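Local coordinates for WbbZ protein (PDB 6X1L), which is of unknown function but probably transfers pyruvyl groups to sugars in surface polysaccharide synthesis, at residues A[193-196]-A[197-201]. Residues are numbered along the deposited sequence; the frame is centred on the assembly and turned at random.
Sequences LTWN and GDYWD
Trp-195, Tyr-199 and Trp-200 form an aromatic cluster in the loop linking strand 167-172 to helix 203-218. Its centre is a T-shaped pair: the six-membered ring of Trp-195 turns its edge to the face of Tyr-199, with centroids 5.1 Å apart and planes at 90°. CE3 of Trp-195 stands over the middle of the phenol ring, 3.9 Å from CE2 of Tyr-199. The phenol edge meets the backbone instead, CE2 of Tyr-199 lying 3.5 Å from the carbonyl carbon of Asn-196. With CG anti to its own carbonyl carbon (chi1 -60°), Tyr-199 swings its ring back over the chain that precedes it. That chain bends at Asp-198, the centre of an inverse gamma turn with a weak hydrogen bond from N of Tyr-199 to O of Gly-197. Trp-200 reaches the base of the Trp-195 side chain, its CH2 3.5 Å from CB of Trp-195, and O of Trp-195 lies in the indole plane at the ring edge, 3.6 Å from CZ2 of Trp-200. CB of Tyr-199 rests over one face of the same indole. Farther along the same edge, NE1 of Trp-200 gives a hydrogen bond to O of Gly-31. Thr-194 and Phe-216 of the second subunit pack on Trp-195 and Tyr-199, respectively. The loop thus joins the four-stranded sheet side to helix 33-48 beside the six-stranded sheet, consistent with a two-domain GT-B layout.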
loop_
_atom_site.group_PDB
_atom_site.type_symbol
_atom_site.label_atom_id
_atom_site.label_comp_id
_atom_site.label_asym_id
_atom_site.label_seq_id
_atom_site.Cartn_x
_atom_site.Cartn_y
_atom_site.Cartn_z
ATOM N N LEU A 193 -4.174 -2.326 -8.292
ATOM C CA LEU A 193 -4.457 -0.917 -8.521
ATOM C C LEU A 193 -4.410 -0.081 -7.245
ATOM O O LEU A 193 -5.024 0.990 -7.197
ATOM C CB LEU A 193 -5.818 -0.751 -9.200
ATOM C CG LEU A 193 -5.879 -1.023 -10.702
ATOM C CD1 LEU A 193 -7.218 -0.571 -11.265
ATOM C CD2 LEU A 193 -4.726 -0.341 -11.428
ATOM N N THR A 194 -3.688 -0.531 -6.221
ATOM C CA THR A 194 -3.575 0.237 -4.987
ATOM C C THR A 194 -2.616 1.406 -5.177
ATOM O O THR A 194 -3.045 2.560 -5.267
ATOM C CB THR A 194 -3.124 -0.667 -3.840
ATOM O OG1 THR A 194 -1.921 -1.356 -4.208
ATOM C CG2 THR A 194 -4.216 -1.690 -3.526
ATOM N N TRP A 195 -1.320 1.127 -5.241
ATOM C CA TRP A 195 -0.329 2.120 -5.631
ATOM C C TRP A 195 -0.082 1.985 -7.128
ATOM O O TRP A 195 0.202 0.888 -7.612
ATOM C CB TRP A 195 0.967 1.933 -4.843
ATOM C CG TRP A 195 0.861 2.424 -3.431
ATOM C CD1 TRP A 195 0.383 1.735 -2.356
ATOM C CD2 TRP A 195 1.225 3.720 -2.949
ATOM N NE1 TRP A 195 0.429 2.523 -1.229
ATOM C CE2 TRP A 195 0.945 3.747 -1.567
ATOM C CE3 TRP A 195 1.764 4.861 -3.550
ATOM C CZ2 TRP A 195 1.187 4.868 -0.780
ATOM C CZ3 TRP A 195 2.003 5.976 -2.767
ATOM C CH2 TRP A 195 1.715 5.971 -1.396
ATOM N N ASN A 196 -0.213 3.092 -7.860
ATOM C CA ASN A 196 -0.171 3.036 -9.320
ATOM C C ASN A 196 0.466 4.312 -9.852
ATOM O O ASN A 196 -0.179 5.364 -9.877
ATOM C CB ASN A 196 -1.571 2.845 -9.895
ATOM C CG ASN A 196 -1.565 2.692 -11.399
ATOM O OD1 ASN A 196 -0.604 2.186 -11.981
ATOM N ND2 ASN A 196 -2.638 3.136 -12.041
ATOM N N GLY A 197 1.715 4.217 -10.292
ATOM C CA GLY A 197 2.417 5.377 -10.812
ATOM C C GLY A 197 3.917 5.132 -10.820
ATOM O O GLY A 197 4.377 3.997 -10.706
ATOM N N ASP A 198 4.662 6.229 -10.953
ATOM C CA ASP A 198 6.124 6.179 -11.003
ATOM C C ASP A 198 6.708 6.280 -9.592
ATOM O O ASP A 198 7.408 7.225 -9.234
ATOM C CB ASP A 198 6.660 7.284 -11.906
ATOM C CG ASP A 198 8.115 7.073 -12.294
ATOM O OD1 ASP A 198 8.625 5.947 -12.121
ATOM O OD2 ASP A 198 8.750 8.038 -12.770
ATOM N N TYR A 199 6.401 5.265 -8.785
ATOM C CA TYR A 199 6.802 5.249 -7.386
ATOM C C TYR A 199 7.988 4.344 -7.095
ATOM O O TYR A 199 8.630 4.505 -6.054
ATOM C CB TYR A 199 5.632 4.791 -6.503
ATOM C CG TYR A 199 4.406 5.668 -6.590
ATOM C CD1 TYR A 199 4.403 6.939 -6.040
ATOM C CD2 TYR A 199 3.249 5.218 -7.213
ATOM C CE1 TYR A 199 3.280 7.749 -6.112
ATOM C CE2 TYR A 199 2.121 6.021 -7.292
ATOM C CZ TYR A 199 2.145 7.283 -6.739
ATOM O OH TYR A 199 1.028 8.085 -6.816
ATOM N N TRP A 200 8.304 3.413 -7.988
ATOM C CA TRP A 200 9.043 2.226 -7.588
ATOM C C TRP A 200 10.555 2.416 -7.558
ATOM O O TRP A 200 11.272 1.452 -7.269
ATOM C CB TRP A 200 8.634 1.069 -8.494
ATOM C CG TRP A 200 7.136 0.974 -8.553
ATOM C CD1 TRP A 200 6.348 1.050 -9.664
ATOM C CD2 TRP A 200 6.243 0.839 -7.436
ATOM N NE1 TRP A 200 5.021 0.942 -9.312
ATOM C CE2 TRP A 200 4.931 0.813 -7.950
ATOM C CE3 TRP A 200 6.428 0.724 -6.053
ATOM C CZ2 TRP A 200 3.809 0.680 -7.129
ATOM C CZ3 TRP A 200 5.313 0.592 -5.238
ATOM C CH2 TRP A 200 4.023 0.568 -5.779
ATOM N N ASP A 201 11.054 3.631 -7.792
ATOM C CA ASP A 201 12.455 3.928 -7.527
ATOM C C ASP A 201 12.757 4.080 -6.040
ATOM O O ASP A 201 13.929 4.215 -5.668
ATOM C CB ASP A 201 12.866 5.195 -8.279
ATOM C CG ASP A 201 12.788 5.021 -9.787
ATOM O OD1 ASP A 201 13.471 4.119 -10.322
ATOM O OD2 ASP A 201 12.035 5.775 -10.437
#